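Local coordinates for protein purine nucleoside phosphorylase (Schistosoma mansoni, PDB 5KO5) that probably catalyses the phosphate-dependent cleavage of purine nucleosides to free base and ribose 1-phosphate, and here holds the pyrimidine base cytosine in its base pocket, at residues A[120-125]-A[209-214]; A[201-206]-A[245-250]. One frame throughout, in Å; residues are numbered along the deposited sequence.

Contact 1: A[120-125]-A[209-214]; sequences GGINRK and NMLLKL. With CYT (6-aminopyrimidin-2(1H)-one), chain B.
Ile122 packs against the backbone and CB of Leu212 and, less closely, against Leu211, on the side of helix 205-213 that faces the loop. Its CG2 methyl lies against the helix backbone, 3.5 Å from Leu212 N. The evidence for apolar packing is the 3.8 Å between Ile122 CG2 and Leu212 CB. The other branch reaches Leu211, with Ile122 CG1 4.3 Å from Leu211 CB. In Ile122, CG1 lies beside the backbone N (chi1 -58°), which puts CG2 anti to that N and against the helix backbone. Around this patch Ile248 touches both Ile122 and Leu212, while Val219 touches Ile122 and Leu211.

Nearer the surface, the side chains of Arg124 and Leu212 cross at about a right angle. The approaches of Arg124 NH2 are improbably short, so the exact placing of this guanidinium is doubtful.

Within the loop, Asn123 OD1 accepts Lys125 N at 2.8 Å, nearly straight at 170° and in the carbonyl plane on a lone pair, forming an Asx turn; outside it, ND2 of the same amide donates to Asp217 OD1.

At the strand end, Gly120 N comes within 3.3 Å of cytosine C4. A glycine-containing end of strand 112-121, packed through the following loop against helix 205-213, thus borders the base pocket of this phosphorylase-superfamily fold.

Contact 2: A[201-206]-A[245-250]; sequences TYESPD and NNSILD. With CYT (6-aminopyrimidin-2(1H)-one), chain B.
Glu203 and Ser247 meet through one short hydrogen bond: Ser247 OG donates to Glu203 OE2 at 2.6 Å, on the anti lone pair of that oxygen. Glu203 CG stands between the backbone N and carbonyl carbon (chi1 61°), and a further bend at chi2 brings the carboxylate to the ligand.

Both carboxylate oxygens bind the cytosine. Glu203 OE1 is hydrogen-bonded to N3 of the base, 2.8 Å away and almost straight at 171°, and Glu203 OE2 takes its amino N4, also at 2.8 Å, so OE2 is gripped by two donors. The same N4 donates to Asn245 OD1 at 2.9 Å. A Glu and Asn pair holding the base is consistent with purine recognition in trimeric nucleoside phosphorylases. Tyr202 approaches differently, its ring edge set over the base face with CD1 3.5 Å from cytosine N3.

Ser247 and Asp250 fix the rotation of the Asn245 amide. Asn245 ND2 donates to Ser247 OG at 3.0 Å and to Asp250 OD2 at 2.9 Å; these two bonds, both to partners tilted from the amide plane, hold the amide with OD1 toward cytosine N4. At the start of helix 247-252, Asn246 is the N-cap, its OD1 accepting Leu249 N in a bond of 171°. Ser204 OG bonds to His137 O of the second subunit.

How the contacts relate
The centres of contacts 1 and 2 lie about 9 Å apart, on the same side of the chain's centre. Their segments alternate along the chain, in the order 120-125, 201-206, 209-214, 245-250, so the two contacts cross in sequence. Strands 112-121 and 236-246 are parallel neighbours in the mixed sheet, and helix 205-213 serves both contacts. Direct backbone bonding is probable: Gly121 N lies 2.8 Å from Asn245 O, and Gly121 O lies 2.8 Å from Ser247 N. Both contacts touch cytosine, so the ends of the two neighbouring strands and the loop leading into helix 205-213 meet around one base pocket; both also reach the second subunit, placing that pocket close to an interface of the trimer.

Contact 1: A[120-125]-A[209-214]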
loop_
_atom_site.group_PDB
_atom_site.type_symbol
_atom_site.label_atom_id
_atom_site.label_comp_id
_atom_site.label_asym_id
_atom_site.label_seq_id
_atom_site.Cartn_x
_atom_site.Cartn_y
_atom_site.Cartn_z
ATOM N N GLY A 120 0.918 7.940 17.973
ATOM C CA GLY A 120 1.736 9.135 17.913
ATOM C C GLY A 120 0.904 10.367 17.586
ATOM O O GLY A 120 0.041 10.329 16.707
ATOM N N GLY A 121 1.183 11.456 18.292
ATOM C CA GLY A 121 0.517 12.716 17.998
ATOM C C GLY A 121 1.213 13.456 16.865
ATOM O O GLY A 121 2.443 13.586 16.855
ATOM N N ILE A 122 0.425 13.939 15.911
ATOM C CA ILE A 122 0.906 14.757 14.806
ATOM C C ILE A 122 0.497 16.214 14.985
ATOM O O ILE A 122 1.320 17.119 14.859
ATOM C CB ILE A 122 0.398 14.206 13.455
ATOM C CG1 ILE A 122 0.843 12.758 13.239
ATOM C CG2 ILE A 122 0.872 15.096 12.312
ATOM C CD1 ILE A 122 2.357 12.590 13.056
ATOM N N ASN A 123 -0.787 16.449 15.270
ATOM C CA ASN A 123 -1.289 17.788 15.549
ATOM C C ASN A 123 -0.502 18.419 16.688
ATOM O O ASN A 123 -0.217 17.776 17.701
ATOM C CB ASN A 123 -2.767 17.694 15.956
ATOM C CG ASN A 123 -3.456 19.056 16.001
ATOM O OD1 ASN A 123 -3.081 19.935 16.769
ATOM N ND2 ASN A 123 -4.479 19.221 15.170
ATOM N N ARG A 124 -0.175 19.701 16.530
ATOM C CA ARG A 124 0.652 20.374 17.520
ATOM C C ARG A 124 -0.020 20.509 18.870
ATOM O O ARG A 124 0.676 20.691 19.872
ATOM C CB ARG A 124 1.048 21.767 17.024
ATOM C CG ARG A 124 2.534 22.090 17.222
ATOM C CD ARG A 124 3.452 21.313 16.295
ATOM N NE ARG A 124 2.810 20.234 15.561
ATOM C CZ ARG A 124 2.205 20.365 14.389
ATOM N NH1 ARG A 124 2.188 21.537 13.756
ATOM N NH2 ARG A 124 1.626 19.301 13.865
ATOM N N LYS A 125 -1.348 20.451 18.922
ATOM C CA LYS A 125 -2.029 20.627 20.195
ATOM C C LYS A 125 -1.894 19.414 21.105
ATOM O O LYS A 125 -2.270 19.493 22.277
ATOM C CB LYS A 125 -3.503 20.939 19.953
ATOM C CG LYS A 125 -3.745 22.265 19.256
ATOM C CD LYS A 125 -5.223 22.438 18.963
ATOM C CE LYS A 125 -5.521 23.800 18.370
ATOM N NZ LYS A 125 -6.982 23.980 18.144
ATOM N N ASN A 209 6.031 14.324 9.149
ATOM C CA ASN A 209 5.879 15.642 8.538
ATOM C C ASN A 209 4.893 15.609 7.381
ATOM O O ASN A 209 4.112 16.546 7.193
ATOM C CB ASN A 209 7.234 16.188 8.099
ATOM C CG ASN A 209 7.749 17.243 9.049
ATOM O OD1 ASN A 209 8.548 16.962 9.941
ATOM N ND2 ASN A 209 7.252 18.466 8.890
ATOM N N MET A 210 4.898 14.525 6.604
ATOM C CA MET A 210 3.908 14.379 5.548
ATOM C C MET A 210 2.500 14.312 6.126
ATOM O O MET A 210 1.580 14.971 5.625
ATOM C CB MET A 210 4.206 13.123 4.735
ATOM C CG MET A 210 3.171 12.875 3.666
ATOM S SD MET A 210 3.454 11.343 2.775
ATOM C CE MET A 210 3.057 10.148 4.022
ATOM N N LEU A 211 2.321 13.532 7.198
ATOM C CA LEU A 211 0.994 13.391 7.799
ATOM C C LEU A 211 0.476 14.721 8.316
ATOM O O LEU A 211 -0.728 15.005 8.243
ATOM C CB LEU A 211 1.049 12.378 8.937
ATOM C CG LEU A 211 1.393 10.967 8.479
ATOM C CD1 LEU A 211 1.420 10.014 9.664
ATOM C CD2 LEU A 211 0.417 10.480 7.397
ATOM N N LEU A 212 1.368 15.544 8.854
ATOM C CA LEU A 212 0.983 16.892 9.245
ATOM C C LEU A 212 0.400 17.655 8.059
ATOM O O LEU A 212 -0.681 18.247 8.158
ATOM C CB LEU A 212 2.193 17.614 9.826
ATOM C CG LEU A 212 1.934 19.067 10.189
ATOM C CD1 LEU A 212 0.653 19.134 10.993
ATOM C CD2 LEU A 212 3.108 19.607 10.974
ATOM N N LYS A 213 1.096 17.632 6.919
ATOM C CA LYS A 213 0.610 18.342 5.737
ATOM C C LYS A 213 -0.718 17.784 5.241
ATOM O O LYS A 213 -1.492 18.508 4.602
ATOM C CB LYS A 213 1.654 18.260 4.623
ATOM C CG LYS A 213 2.944 18.971 4.967
ATOM C CD LYS A 213 4.054 18.686 3.978
ATOM C CE LYS A 213 5.327 19.377 4.434
ATOM N NZ LYS A 213 6.533 18.812 3.797
ATOM N N LEU A 214 -1.005 16.519 5.517
ATOM C CA LEU A 214 -2.193 15.853 5.000
ATOM C C LEU A 214 -3.384 15.919 5.950
ATOM O O LEU A 214 -4.381 15.226 5.715
ATOM C CB LEU A 214 -1.878 14.404 4.633
ATOM C CG LEU A 214 -0.876 14.318 3.490
ATOM C CD1 LEU A 214 -0.656 12.879 3.085
ATOM C CD2 LEU A 214 -1.381 15.158 2.323
HETATM N N3 CYT B . 3.301 5.488 16.921
HETATM C C4 CYT B . 3.623 6.062 18.081
HETATM N N1 CYT B . 2.066 3.843 18.111
HETATM C C2 CYT B . 2.534 4.368 16.901
HETATM O O2 CYT B . 2.261 3.798 15.840
HETATM N N4 CYT B . 4.392 7.155 18.036
HETATM C C5 CYT B . 3.147 5.547 19.326
HETATM C C6 CYT B . 2.386 4.444 19.291
#

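Contact 2: A[201-206]-A[245-250]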
loop_
_atom_site.group_PDB
_atom_site.type_symbol
_atom_site.label_atom_id
_atom_site.label_comp_id
_atom_site.label_asym_id
_atom_site.label_seq_id
_atom_site.Cartn_x
_atom_site.Cartn_y
_atom_site.Cartn_z
ATOM N N THR A 201 7.410 -0.566 11.876
ATOM C CA THR A 201 8.304 0.543 12.196
ATOM C C THR A 201 7.469 1.751 12.582
ATOM O O THR A 201 6.437 2.037 11.964
ATOM C CB THR A 201 9.204 0.925 11.011
ATOM O OG1 THR A 201 8.406 1.204 9.855
ATOM C CG2 THR A 201 10.203 -0.188 10.676
ATOM N N TYR A 202 7.902 2.464 13.621
ATOM C CA TYR A 202 7.253 3.727 13.932
ATOM C C TYR A 202 7.327 4.654 12.728
ATOM O O TYR A 202 8.214 4.536 11.874
ATOM C CB TYR A 202 7.916 4.381 15.152
ATOM C CG TYR A 202 7.567 3.694 16.444
ATOM C CD1 TYR A 202 6.251 3.671 16.888
ATOM C CD2 TYR A 202 8.532 3.058 17.217
ATOM C CE1 TYR A 202 5.908 3.042 18.073
ATOM C CE2 TYR A 202 8.195 2.422 18.411
ATOM C CZ TYR A 202 6.884 2.413 18.822
ATOM O OH TYR A 202 6.534 1.781 19.999
ATOM N N GLU A 203 6.373 5.563 12.660
ATOM C CA GLU A 203 6.401 6.609 11.652
ATOM C C GLU A 203 7.769 7.287 11.640
ATOM O O GLU A 203 8.314 7.643 12.691
ATOM C CB GLU A 203 5.282 7.615 11.964
ATOM C CG GLU A 203 5.363 8.353 13.331
ATOM C CD GLU A 203 4.708 7.648 14.527
ATOM O OE1 GLU A 203 4.444 6.422 14.501
ATOM O OE2 GLU A 203 4.476 8.357 15.543
ATOM N N SER A 204 8.355 7.412 10.448
ATOM C CA SER A 204 9.629 8.105 10.345
ATOM C C SER A 204 9.396 9.605 10.497
ATOM O O SER A 204 8.278 10.087 10.282
ATOM C CB SER A 204 10.276 7.813 8.995
ATOM O OG SER A 204 9.644 8.553 7.957
ATOM N N PRO A 205 10.433 10.367 10.867
ATOM C CA PRO A 205 10.244 11.822 10.996
ATOM C C PRO A 205 9.649 12.452 9.751
ATOM O O PRO A 205 8.805 13.353 9.845
ATOM C CB PRO A 205 11.659 12.340 11.299
ATOM C CG PRO A 205 12.322 11.201 12.016
ATOM C CD PRO A 205 11.739 9.927 11.399
ATOM N N ASP A 206 10.059 11.993 8.571
ATOM C CA ASP A 206 9.525 12.586 7.353
ATOM C C ASP A 206 8.133 12.084 7.019
ATOM O O ASP A 206 7.348 12.832 6.423
ATOM C CB ASP A 206 10.517 12.395 6.216
ATOM C CG ASP A 206 11.798 13.113 6.497
ATOM O OD1 ASP A 206 11.762 14.359 6.496
ATOM O OD2 ASP A 206 12.820 12.448 6.765
ATOM N N ASN A 245 3.346 10.244 22.504
ATOM C CA ASN A 245 4.396 11.215 22.238
ATOM C C ASN A 245 3.882 12.086 21.112
ATOM O O ASN A 245 2.965 11.697 20.389
ATOM C CB ASN A 245 5.678 10.510 21.777
ATOM C CG ASN A 245 5.514 9.855 20.421
ATOM O OD1 ASN A 245 4.744 8.901 20.278
ATOM N ND2 ASN A 245 6.207 10.379 19.410
ATOM N N ASN A 246 4.473 13.261 20.957
ATOM C CA ASN A 246 4.211 14.069 19.776
ATOM C C ASN A 246 5.367 13.864 18.812
ATOM O O ASN A 246 6.490 14.318 19.067
ATOM C CB ASN A 246 4.028 15.546 20.103
ATOM C CG ASN A 246 3.539 16.310 18.910
ATOM O OD1 ASN A 246 4.261 16.442 17.932
ATOM N ND2 ASN A 246 2.283 16.753 18.947
ATOM N N SER A 247 5.087 13.178 17.706
ATOM C CA SER A 247 6.158 12.796 16.794
ATOM C C SER A 247 6.731 13.985 16.043
ATOM O O SER A 247 7.893 13.946 15.634
ATOM C CB SER A 247 5.671 11.717 15.829
ATOM O OG SER A 247 5.211 10.595 16.564
ATOM N N ILE A 248 5.935 15.034 15.828
ATOM C CA ILE A 248 6.455 16.222 15.157
ATOM C C ILE A 248 7.446 16.938 16.062
ATOM O O ILE A 248 8.546 17.309 15.640
ATOM C CB ILE A 248 5.297 17.146 14.729
ATOM C CG1 ILE A 248 4.482 16.520 13.587
ATOM C CG2 ILE A 248 5.822 18.538 14.348
ATOM C CD1 ILE A 248 5.256 16.323 12.293
ATOM N N LEU A 249 7.068 17.122 17.328
ATOM C CA LEU A 249 7.967 17.723 18.300
ATOM C C LEU A 249 9.218 16.874 18.480
ATOM O O LEU A 249 10.336 17.403 18.526
ATOM C CB LEU A 249 7.223 17.889 19.626
ATOM C CG LEU A 249 7.606 18.991 20.600
ATOM C CD1 LEU A 249 7.702 20.313 19.874
ATOM C CD2 LEU A 249 6.550 19.057 21.695
ATOM N N ASP A 250 9.058 15.547 18.557
ATOM C CA ASP A 250 10.223 14.692 18.755
ATOM C C ASP A 250 11.183 14.789 17.572
ATOM O O ASP A 250 12.406 14.798 17.759
ATOM C CB ASP A 250 9.810 13.237 18.976
ATOM C CG ASP A 250 9.066 13.023 20.281
ATOM O OD1 ASP A 250 9.160 13.889 21.184
ATOM O OD2 ASP A 250 8.400 11.974 20.392
HETATM N N3 CYT B . 3.301 5.488 16.921
HETATM C C4 CYT B . 3.623 6.062 18.081
HETATM N N1 CYT B . 2.066 3.843 18.111
HETATM C C2 CYT B . 2.534 4.368 16.901
HETATM O O2 CYT B . 2.261 3.798 15.840
HETATM N N4 CYT B . 4.392 7.155 18.036
HETATM C C5 CYT B . 3.147 5.547 19.326
HETATM C C6 CYT B . 2.386 4.444 19.291
#